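Local atomic coordinates of alpha-actinin-like protein 1 (Schizosaccharomyces pombe, PDB entry 5BVR), a protein that binds actin filaments through paired calponin-homology domains and takes part in forming and organising the actin ring used in cytokinesis and septation. Residues A[67-78]-A[91-99]; A[138-148]-A[157-167]. All blocks are in the same frame, centred on the assembly; numbering follows the deposited sequence.

Interaction 1 of 2, residues A[67-78]-A[91-99]; sequences RVHRLENVNKAL and IGPADIVDG
With CG anti to the backbone N (chi1 -175°) and the chain extended as far as NE, R67 reaches from the first turn of helix 67-78 to D98, just past the end of helix 93-97. The grip is end-on and twofold: R67 NH1 lies 2.9 Å from D98 OD1 and NH2 binds OD2, each oxygen met on its syn side with the planes 20° apart and the donors tilted somewhat out of the carboxylate plane. Arginine suits the place: its alkyl chain spans the gap and two N-H groups match a carboxylate.

Away from the salt bridge, toward L78, the contact is apolar. V97 is a knob among R67, R70, L71 and V74, its CG2 3.7 Å from L71 CD2. P93 fills a second hole lined by L71, V74, N75 and L78, which its rigid, compact ring fits. I96 puts CD1 3.5 Å from V74 CG1 and meets L78 CD2 tip to tip. The axes of helices 67-78 and 93-97 cross at 117° in the first calponin-homology domain, 91-99 belonging to its actin-binding region. Chemically, this is a partly buried aliphatic seam with a solvent-exposed ion pair at the R67 end, whose two bonds probably limit guanidinium rotation.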
loop_
_atom_site.group_PDB
_atom_site.type_symbol
_atom_site.label_atom_id
_atom_site.label_comp_id
_atom_site.label_asym_id
_atom_site.label_seq_id
_atom_site.Cartn_x
_atom_site.Cartn_y
_atom_site.Cartn_z
ATOM N N ARG A 67 -0.874 -21.814 -22.222
ATOM C CA ARG A 67 -0.497 -21.944 -20.811
ATOM C C ARG A 67 1.022 -21.958 -20.598
ATOM O O ARG A 67 1.499 -21.334 -19.638
ATOM C CB ARG A 67 -1.138 -23.181 -20.179
ATOM C CG ARG A 67 -0.889 -23.327 -18.685
ATOM C CD ARG A 67 -1.577 -24.568 -18.111
ATOM N NE ARG A 67 -1.327 -24.724 -16.681
ATOM C CZ ARG A 67 -2.020 -24.120 -15.712
ATOM N NH1 ARG A 67 -3.047 -23.325 -16.005
ATOM N NH2 ARG A 67 -1.698 -24.357 -14.457
ATOM N N VAL A 68 1.781 -22.609 -21.479
ATOM C CA VAL A 68 3.226 -22.700 -21.298
ATOM C C VAL A 68 3.858 -21.301 -21.207
ATOM O O VAL A 68 4.794 -21.080 -20.449
ATOM C CB VAL A 68 3.902 -23.547 -22.424
ATOM C CG1 VAL A 68 3.648 -22.955 -23.796
ATOM C CG2 VAL A 68 5.394 -23.695 -22.179
ATOM N N HIS A 69 3.325 -20.363 -21.972
ATOM C CA HIS A 69 3.893 -19.013 -22.019
ATOM C C HIS A 69 3.469 -18.165 -20.835
ATOM O O HIS A 69 4.208 -17.282 -20.418
ATOM C CB HIS A 69 3.541 -18.366 -23.344
ATOM C CG HIS A 69 4.190 -19.065 -24.496
ATOM N ND1 HIS A 69 3.524 -19.402 -25.654
ATOM C CD2 HIS A 69 5.449 -19.542 -24.631
ATOM C CE1 HIS A 69 4.353 -20.034 -26.467
ATOM N NE2 HIS A 69 5.529 -20.134 -25.871
ATOM N N ARG A 70 2.300 -18.448 -20.269
ATOM C CA ARG A 70 1.883 -17.762 -19.051
ATOM C C ARG A 70 2.764 -18.230 -17.911
ATOM O O ARG A 70 3.234 -17.425 -17.107
ATOM C CB ARG A 70 0.393 -18.020 -18.764
ATOM C CG ARG A 70 -0.523 -17.465 -19.862
ATOM C CD ARG A 70 -2.012 -17.412 -19.498
ATOM N NE ARG A 70 -2.636 -18.719 -19.381
ATOM C CZ ARG A 70 -3.167 -19.396 -20.398
ATOM N NH1 ARG A 70 -3.135 -18.901 -21.631
ATOM N NH2 ARG A 70 -3.726 -20.584 -20.180
ATOM N N LEU A 71 2.984 -19.535 -17.816
ATOM C CA LEU A 71 3.886 -20.060 -16.817
ATOM C C LEU A 71 5.290 -19.474 -16.982
ATOM O O LEU A 71 5.909 -19.087 -15.998
ATOM C CB LEU A 71 3.939 -21.583 -16.860
ATOM C CG LEU A 71 2.655 -22.291 -16.405
ATOM C CD1 LEU A 71 2.686 -23.750 -16.839
ATOM C CD2 LEU A 71 2.451 -22.207 -14.896
ATOM N N GLU A 72 5.772 -19.355 -18.216
ATOM C CA GLU A 72 7.089 -18.771 -18.448
ATOM C C GLU A 72 7.158 -17.347 -17.911
ATOM O O GLU A 72 8.134 -16.969 -17.245
ATOM C CB GLU A 72 7.446 -18.766 -19.945
ATOM C CG GLU A 72 7.885 -20.091 -20.512
ATOM C CD GLU A 72 8.109 -20.011 -22.010
ATOM O OE1 GLU A 72 7.993 -18.905 -22.578
ATOM O OE2 GLU A 72 8.380 -21.059 -22.615
ATOM N N ASN A 73 6.133 -16.555 -18.216
ATOM C CA ASN A 73 6.089 -15.171 -17.746
ATOM C C ASN A 73 6.079 -15.105 -16.234
ATOM O O ASN A 73 6.843 -14.356 -15.635
ATOM C CB ASN A 73 4.875 -14.393 -18.280
ATOM C CG ASN A 73 4.998 -14.025 -19.757
ATOM O OD1 ASN A 73 6.059 -14.158 -20.367
ATOM N ND2 ASN A 73 3.914 -13.527 -20.315
ATOM N N VAL A 74 5.223 -15.896 -15.604
ATOM C CA VAL A 74 5.137 -15.824 -14.166
ATOM C C VAL A 74 6.448 -16.294 -13.521
ATOM O O VAL A 74 6.906 -15.710 -12.530
ATOM C CB VAL A 74 3.934 -16.636 -13.649
ATOM C CG1 VAL A 74 3.952 -16.698 -12.148
ATOM C CG2 VAL A 74 2.639 -16.014 -14.106
ATOM N N ASN A 75 7.040 -17.347 -14.078
ATOM C CA ASN A 75 8.288 -17.866 -13.558
ATOM C C ASN A 75 9.384 -16.790 -13.654
ATOM O O ASN A 75 10.181 -16.638 -12.735
ATOM C CB ASN A 75 8.686 -19.141 -14.298
ATOM C CG ASN A 75 9.916 -19.796 -13.721
ATOM O OD1 ASN A 75 9.912 -20.270 -12.589
ATOM N ND2 ASN A 75 10.981 -19.839 -14.508
ATOM N N LYS A 76 9.398 -16.036 -14.751
ATOM C CA LYS A 76 10.333 -14.911 -14.888
ATOM C C LYS A 76 10.171 -13.928 -13.731
ATOM O O LYS A 76 11.149 -13.509 -13.113
ATOM C CB LYS A 76 10.097 -14.198 -16.226
ATOM C CG LYS A 76 10.978 -13.013 -16.479
ATOM C CD LYS A 76 10.671 -12.446 -17.850
ATOM C CE LYS A 76 11.406 -11.167 -18.110
ATOM N NZ LYS A 76 12.834 -11.466 -18.387
ATOM N N ALA A 77 8.928 -13.575 -13.429
ATOM C CA ALA A 77 8.649 -12.659 -12.328
ATOM C C ALA A 77 9.121 -13.221 -10.997
ATOM O O ALA A 77 9.741 -12.512 -10.207
ATOM C CB ALA A 77 7.176 -12.363 -12.271
ATOM N N LEU A 78 8.786 -14.481 -10.736
ATOM C CA LEU A 78 9.128 -15.085 -9.457
ATOM C C LEU A 78 10.632 -15.190 -9.309
ATOM O O LEU A 78 11.160 -14.939 -8.223
ATOM C CB LEU A 78 8.444 -16.447 -9.288
ATOM C CG LEU A 78 6.913 -16.446 -9.302
ATOM C CD1 LEU A 78 6.389 -17.846 -9.040
ATOM C CD2 LEU A 78 6.345 -15.485 -8.295
ATOM N N ILE A 91 4.946 -20.585 -2.990
ATOM C CA ILE A 91 4.270 -20.118 -4.198
ATOM C C ILE A 91 5.049 -20.534 -5.442
ATOM O O ILE A 91 6.271 -20.428 -5.491
ATOM C CB ILE A 91 4.021 -18.588 -4.191
ATOM C CG1 ILE A 91 3.012 -18.213 -5.280
ATOM C CG2 ILE A 91 5.324 -17.818 -4.315
ATOM C CD1 ILE A 91 2.436 -16.820 -5.137
ATOM N N GLY A 92 4.335 -21.014 -6.452
ATOM C CA GLY A 92 4.960 -21.372 -7.709
ATOM C C GLY A 92 4.139 -20.766 -8.819
ATOM O O GLY A 92 3.069 -20.236 -8.574
ATOM N N PRO A 93 4.641 -20.831 -10.051
ATOM C CA PRO A 93 3.969 -20.156 -11.167
ATOM C C PRO A 93 2.505 -20.547 -11.366
ATOM O O PRO A 93 1.695 -19.683 -11.689
ATOM C CB PRO A 93 4.821 -20.560 -12.370
ATOM C CG PRO A 93 6.174 -20.712 -11.781
ATOM C CD PRO A 93 5.954 -21.369 -10.448
ATOM N N ALA A 94 2.182 -21.827 -11.205
ATOM C CA ALA A 94 0.818 -22.273 -11.433
ATOM C C ALA A 94 -0.145 -21.664 -10.413
ATOM O O ALA A 94 -1.329 -21.464 -10.719
ATOM C CB ALA A 94 0.728 -23.808 -11.419
ATOM N N ASP A 95 0.350 -21.333 -9.221
ATOM C CA ASP A 95 -0.512 -20.709 -8.221
ATOM C C ASP A 95 -1.022 -19.360 -8.708
ATOM O O ASP A 95 -2.138 -18.930 -8.375
ATOM C CB ASP A 95 0.239 -20.533 -6.907
ATOM C CG ASP A 95 0.643 -21.856 -6.279
ATOM O OD1 ASP A 95 -0.215 -22.776 -6.216
ATOM O OD2 ASP A 95 1.809 -21.975 -5.852
ATOM N N ILE A 96 -0.190 -18.663 -9.477
ATOM C CA ILE A 96 -0.568 -17.374 -10.030
ATOM C C ILE A 96 -1.404 -17.558 -11.299
ATOM O O ILE A 96 -2.456 -16.942 -11.446
ATOM C CB ILE A 96 0.670 -16.470 -10.258
ATOM C CG1 ILE A 96 1.371 -16.217 -8.910
ATOM C CG2 ILE A 96 0.269 -15.173 -10.902
ATOM C CD1 ILE A 96 2.738 -15.611 -9.026
ATOM N N VAL A 97 -0.935 -18.415 -12.208
ATOM C CA VAL A 97 -1.665 -18.685 -13.446
ATOM C C VAL A 97 -3.098 -19.134 -13.144
ATOM O O VAL A 97 -4.029 -18.703 -13.825
ATOM C CB VAL A 97 -0.926 -19.710 -14.336
ATOM C CG1 VAL A 97 -1.778 -20.126 -15.561
ATOM C CG2 VAL A 97 0.419 -19.141 -14.762
ATOM N N ASP A 98 -3.273 -19.935 -12.087
ATOM C CA ASP A 98 -4.587 -20.475 -11.722
ATOM C C ASP A 98 -5.340 -19.673 -10.669
ATOM O O ASP A 98 -6.397 -20.110 -10.197
ATOM C CB ASP A 98 -4.424 -21.923 -11.284
ATOM C CG ASP A 98 -4.001 -22.828 -12.427
ATOM O OD1 ASP A 98 -4.342 -22.515 -13.583
ATOM O OD2 ASP A 98 -3.352 -23.835 -12.126
ATOM N N GLY A 99 -4.821 -18.500 -10.311
ATOM C CA GLY A 99 -5.598 -17.558 -9.523
ATOM C C GLY A 99 -5.824 -17.918 -8.073
ATOM O O GLY A 99 -6.924 -17.710 -7.555
#

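Interaction 2 of 2, residues A[138-148]-A[157-167]; sequences KTANYHPEVDV and NGLAFCALIHQ
From the last residue of helix 127-138, the irregular chain 139-148 runs antiparallel along helix 159-167, coming nearest at V146 and A160, whose CA atoms are 5.7 Å apart. Y142 lays one ring face over A163, whose CB sits 3.6 Å from the ring centroid in a CH-pi contact; so small a residue lets the ring lie close. The phenol then meets H166 rim to rim, planes at 89°, and a very short hydrogen bond of 2.5 Å joins Y142 OH to H166 ND1, reached with H166 CG anti to the backbone N. The Y142 and Y175 rings also meet edge-to-face.

V146 splits its methyls, CG2 against L159 CB at 3.8 Å and CG1 against A160. At one end, a water bridges K138 NZ and Q167 OE1. At the other, N157 OD1 accepts from L159 N at 2.9 Å in an Asx turn just before the helix, and N157 ND2 shares a water with E145 O. The N-cap is G158, where positive phi would jam a side chain against the preceding carbonyl. In the second calponin-homology domain, helix 159-168 turns F161 and I165 to the core against helices 183-198 and 217-234, and this loop covers another part of its surface.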
loop_
_atom_site.group_PDB
_atom_site.type_symbol
_atom_site.label_atom_id
_atom_site.label_comp_id
_atom_site.label_asym_id
_atom_site.label_seq_id
_atom_site.Cartn_x
_atom_site.Cartn_y
_atom_site.Cartn_z
ATOM N N LYS A 138 5.787 12.141 14.709
ATOM C CA LYS A 138 5.026 13.182 14.043
ATOM C C LYS A 138 3.736 13.530 14.795
ATOM O O LYS A 138 3.235 14.639 14.661
ATOM C CB LYS A 138 4.692 12.798 12.602
ATOM C CG LYS A 138 5.895 12.764 11.643
ATOM C CD LYS A 138 6.564 14.121 11.496
ATOM C CE LYS A 138 7.623 14.101 10.406
ATOM N NZ LYS A 138 8.190 15.473 10.181
ATOM N N THR A 139 3.216 12.603 15.600
ATOM C CA THR A 139 1.978 12.869 16.361
ATOM C C THR A 139 2.207 13.093 17.845
ATOM O O THR A 139 1.250 13.110 18.626
ATOM C CB THR A 139 0.938 11.735 16.163
ATOM O OG1 THR A 139 1.470 10.480 16.622
ATOM C CG2 THR A 139 0.515 11.646 14.708
ATOM N N ALA A 140 3.461 13.304 18.208
ATOM C CA ALA A 140 3.860 13.521 19.600
ATOM C C ALA A 140 3.061 14.612 20.296
ATOM O O ALA A 140 2.801 14.510 21.491
ATOM C CB ALA A 140 5.330 13.858 19.642
ATOM N N ASN A 141 2.684 15.656 19.570
ATOM C CA ASN A 141 1.988 16.771 20.211
ATOM C C ASN A 141 0.474 16.621 20.333
ATOM O O ASN A 141 -0.212 17.567 20.747
ATOM C CB ASN A 141 2.308 18.063 19.482
ATOM C CG ASN A 141 3.767 18.454 19.626
ATOM O OD1 ASN A 141 4.391 18.185 20.653
ATOM N ND2 ASN A 141 4.316 19.074 18.598
ATOM N N TYR A 142 -0.040 15.432 20.016
ATOM C CA TYR A 142 -1.484 15.190 19.928
ATOM C C TYR A 142 -1.994 14.215 20.989
ATOM O O TYR A 142 -3.130 13.754 20.918
ATOM C CB TYR A 142 -1.846 14.712 18.506
ATOM C CG TYR A 142 -1.556 15.754 17.462
ATOM C CD1 TYR A 142 -0.264 15.950 16.983
ATOM C CD2 TYR A 142 -2.564 16.570 16.959
ATOM C CE1 TYR A 142 0.002 16.915 16.049
ATOM C CE2 TYR A 142 -2.300 17.541 16.027
ATOM C CZ TYR A 142 -1.014 17.704 15.561
ATOM O OH TYR A 142 -0.738 18.700 14.631
ATOM N N HIS A 143 -1.151 13.920 21.968
ATOM C CA HIS A 143 -1.577 13.131 23.108
ATOM C C HIS A 143 -2.461 13.983 24.009
ATOM O O HIS A 143 -2.235 15.187 24.145
ATOM C CB HIS A 143 -0.370 12.624 23.886
ATOM C CG HIS A 143 0.454 11.647 23.114
ATOM N ND1 HIS A 143 0.114 10.314 23.006
ATOM C CD2 HIS A 143 1.576 11.809 22.375
ATOM C CE1 HIS A 143 1.002 9.695 22.249
ATOM N NE2 HIS A 143 1.900 10.580 21.853
ATOM N N PRO A 144 -3.437 13.356 24.680
ATOM C CA PRO A 144 -3.699 11.916 24.734
ATOM C C PRO A 144 -4.653 11.355 23.687
ATOM O O PRO A 144 -4.761 10.132 23.590
ATOM C CB PRO A 144 -4.331 11.752 26.110
ATOM C CG PRO A 144 -5.089 13.028 26.291
ATOM C CD PRO A 144 -4.260 14.094 25.659
ATOM N N GLU A 145 -5.347 12.205 22.935
ATOM C CA GLU A 145 -6.381 11.718 22.018
ATOM C C GLU A 145 -5.824 10.872 20.884
ATOM O O GLU A 145 -6.472 9.929 20.425
ATOM C CB GLU A 145 -7.170 12.884 21.429
ATOM C CG GLU A 145 -8.046 13.605 22.436
ATOM C CD GLU A 145 -7.406 14.877 22.964
ATOM O OE1 GLU A 145 -6.159 14.927 23.072
ATOM O OE2 GLU A 145 -8.157 15.833 23.264
ATOM N N VAL A 146 -4.644 11.238 20.403
ATOM C CA VAL A 146 -3.909 10.407 19.454
ATOM C C VAL A 146 -2.816 9.651 20.198
ATOM O O VAL A 146 -2.076 10.220 20.999
ATOM C CB VAL A 146 -3.285 11.284 18.344
ATOM C CG1 VAL A 146 -2.393 10.451 17.422
ATOM C CG2 VAL A 146 -4.359 11.994 17.553
ATOM N N ASP A 147 -2.721 8.352 19.931
ATOM C CA ASP A 147 -1.700 7.518 20.542
ATOM C C ASP A 147 -1.425 6.359 19.598
ATOM O O ASP A 147 -2.119 5.343 19.612
ATOM C CB ASP A 147 -2.140 7.014 21.910
ATOM C CG ASP A 147 -1.048 6.238 22.626
ATOM O OD1 ASP A 147 0.133 6.331 22.237
ATOM O OD2 ASP A 147 -1.382 5.534 23.604
ATOM N N VAL A 148 -0.431 6.523 18.735
ATOM C CA VAL A 148 -0.171 5.529 17.707
ATOM C C VAL A 148 0.678 4.417 18.303
ATOM O O VAL A 148 1.846 4.620 18.646
ATOM C CB VAL A 148 0.509 6.153 16.491
ATOM C CG1 VAL A 148 0.816 5.076 15.480
ATOM C CG2 VAL A 148 -0.389 7.179 15.862
ATOM N N ASN A 157 -10.303 5.825 14.656
ATOM C CA ASN A 157 -11.138 6.985 15.004
ATOM C C ASN A 157 -10.892 8.221 14.137
ATOM O O ASN A 157 -11.497 9.264 14.374
ATOM C CB ASN A 157 -11.059 7.331 16.499
ATOM C CG ASN A 157 -9.749 7.993 16.908
ATOM O OD1 ASN A 157 -8.967 8.407 16.076
ATOM N ND2 ASN A 157 -9.514 8.098 18.198
ATOM N N GLY A 158 -9.997 8.107 13.152
ATOM C CA GLY A 158 -9.754 9.213 12.221
ATOM C C GLY A 158 -8.729 10.243 12.653
ATOM O O GLY A 158 -8.204 10.990 11.809
ATOM N N LEU A 159 -8.442 10.311 13.944
ATOM C CA LEU A 159 -7.674 11.446 14.466
ATOM C C LEU A 159 -6.207 11.359 14.107
ATOM O O LEU A 159 -5.583 12.405 13.854
ATOM C CB LEU A 159 -7.824 11.596 15.974
ATOM C CG LEU A 159 -9.200 12.066 16.430
ATOM C CD1 LEU A 159 -9.283 12.061 17.968
ATOM C CD2 LEU A 159 -9.538 13.444 15.873
ATOM N N ALA A 160 -5.630 10.161 14.106
ATOM C CA ALA A 160 -4.206 10.053 13.763
ATOM C C ALA A 160 -3.942 10.557 12.334
ATOM O O ALA A 160 -2.964 11.268 12.091
ATOM C CB ALA A 160 -3.677 8.636 13.946
ATOM N N PHE A 161 -4.806 10.185 11.382
ATOM C CA PHE A 161 -4.681 10.676 10.017
ATOM C C PHE A 161 -4.791 12.199 10.003
ATOM O O PHE A 161 -3.983 12.869 9.349
ATOM C CB PHE A 161 -5.727 10.086 9.068
ATOM C CG PHE A 161 -5.516 8.632 8.749
ATOM C CD1 PHE A 161 -4.418 8.218 8.027
ATOM C CD2 PHE A 161 -6.446 7.684 9.134
ATOM C CE1 PHE A 161 -4.226 6.872 7.698
ATOM C CE2 PHE A 161 -6.261 6.328 8.788
ATOM C CZ PHE A 161 -5.143 5.944 8.091
ATOM N N CYS A 162 -5.775 12.739 10.713
ATOM C CA CYS A 162 -5.950 14.193 10.747
ATOM C C CYS A 162 -4.753 14.890 11.374
ATOM O O CYS A 162 -4.323 15.943 10.884
ATOM C CB CYS A 162 -7.217 14.595 11.489
ATOM S SG CYS A 162 -8.752 14.196 10.596
ATOM N N ALA A 163 -4.193 14.306 12.432
ATOM C CA ALA A 163 -3.060 14.916 13.130
ATOM C C ALA A 163 -1.834 14.900 12.230
ATOM O O ALA A 163 -1.076 15.880 12.203
ATOM C CB ALA A 163 -2.768 14.186 14.411
ATOM N N LEU A 164 -1.622 13.806 11.496
ATOM C CA LEU A 164 -0.474 13.747 10.594
ATOM C C LEU A 164 -0.538 14.868 9.579
ATOM O O LEU A 164 0.459 15.510 9.304
ATOM C CB LEU A 164 -0.427 12.401 9.880
ATOM C CG LEU A 164 0.177 11.223 10.631
ATOM C CD1 LEU A 164 0.046 9.959 9.778
ATOM C CD2 LEU A 164 1.625 11.447 10.985
ATOM N N ILE A 165 -1.716 15.090 9.009
ATOM C CA ILE A 165 -1.896 16.132 8.010
ATOM C C ILE A 165 -1.700 17.507 8.645
ATOM O O ILE A 165 -0.962 18.348 8.116
ATOM C CB ILE A 165 -3.281 16.049 7.363
ATOM C CG1 ILE A 165 -3.367 14.758 6.542
ATOM C CG2 ILE A 165 -3.528 17.250 6.462
ATOM C CD1 ILE A 165 -4.754 14.447 6.056
ATOM N N HIS A 166 -2.358 17.735 9.771
ATOM C CA HIS A 166 -2.257 19.025 10.437
ATOM C C HIS A 166 -0.814 19.414 10.794
ATOM O O HIS A 166 -0.406 20.581 10.609
ATOM C CB HIS A 166 -3.134 19.036 11.693
ATOM C CG HIS A 166 -3.022 20.280 12.501
ATOM N ND1 HIS A 166 -2.422 20.298 13.741
ATOM C CD2 HIS A 166 -3.435 21.546 12.260
ATOM C CE1 HIS A 166 -2.464 21.529 14.225
ATOM N NE2 HIS A 166 -3.093 22.300 13.356
ATOM N N GLN A 167 -0.031 18.483 11.323
ATOM C CA GLN A 167 1.314 18.843 11.761
ATOM C C GLN A 167 2.215 19.135 10.565
ATOM O O GLN A 167 3.133 19.951 10.654
ATOM C CB GLN A 167 1.937 17.805 12.688
ATOM C CG GLN A 167 2.093 16.430 12.114
ATOM C CD GLN A 167 3.335 16.290 11.281
ATOM O OE1 GLN A 167 4.384 16.853 11.615
ATOM N NE2 GLN A 167 3.236 15.496 10.207
HETATM O O HOH W 1 5.745 15.685 8.082
HETATM O O HOH W 2 6.657 17.918 10.602
HETATM O O HOH W 3 -6.712 8.607 18.333
#

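After helices 11-25 and 43-53 the chain enters helix 67-83, then returns through a partly helical connection of twelve residues to the short helix 93-97, where interaction 1 closes its loop within the first calponin-homology domain. Helix 101-117 follows, and L107 on it touches both L78 and I96. The chain then passes into the second domain, where helix 127-138 leads to interaction 2. That contact closes a still shorter loop, of eight residues, by folding the connection after the helix back onto helix 159-168. The two closures are in series, neither nested nor crossed. Their centres lie 43 Å apart on opposite sides of the chain's centre, one local tie in each half of the actin-binding tandem.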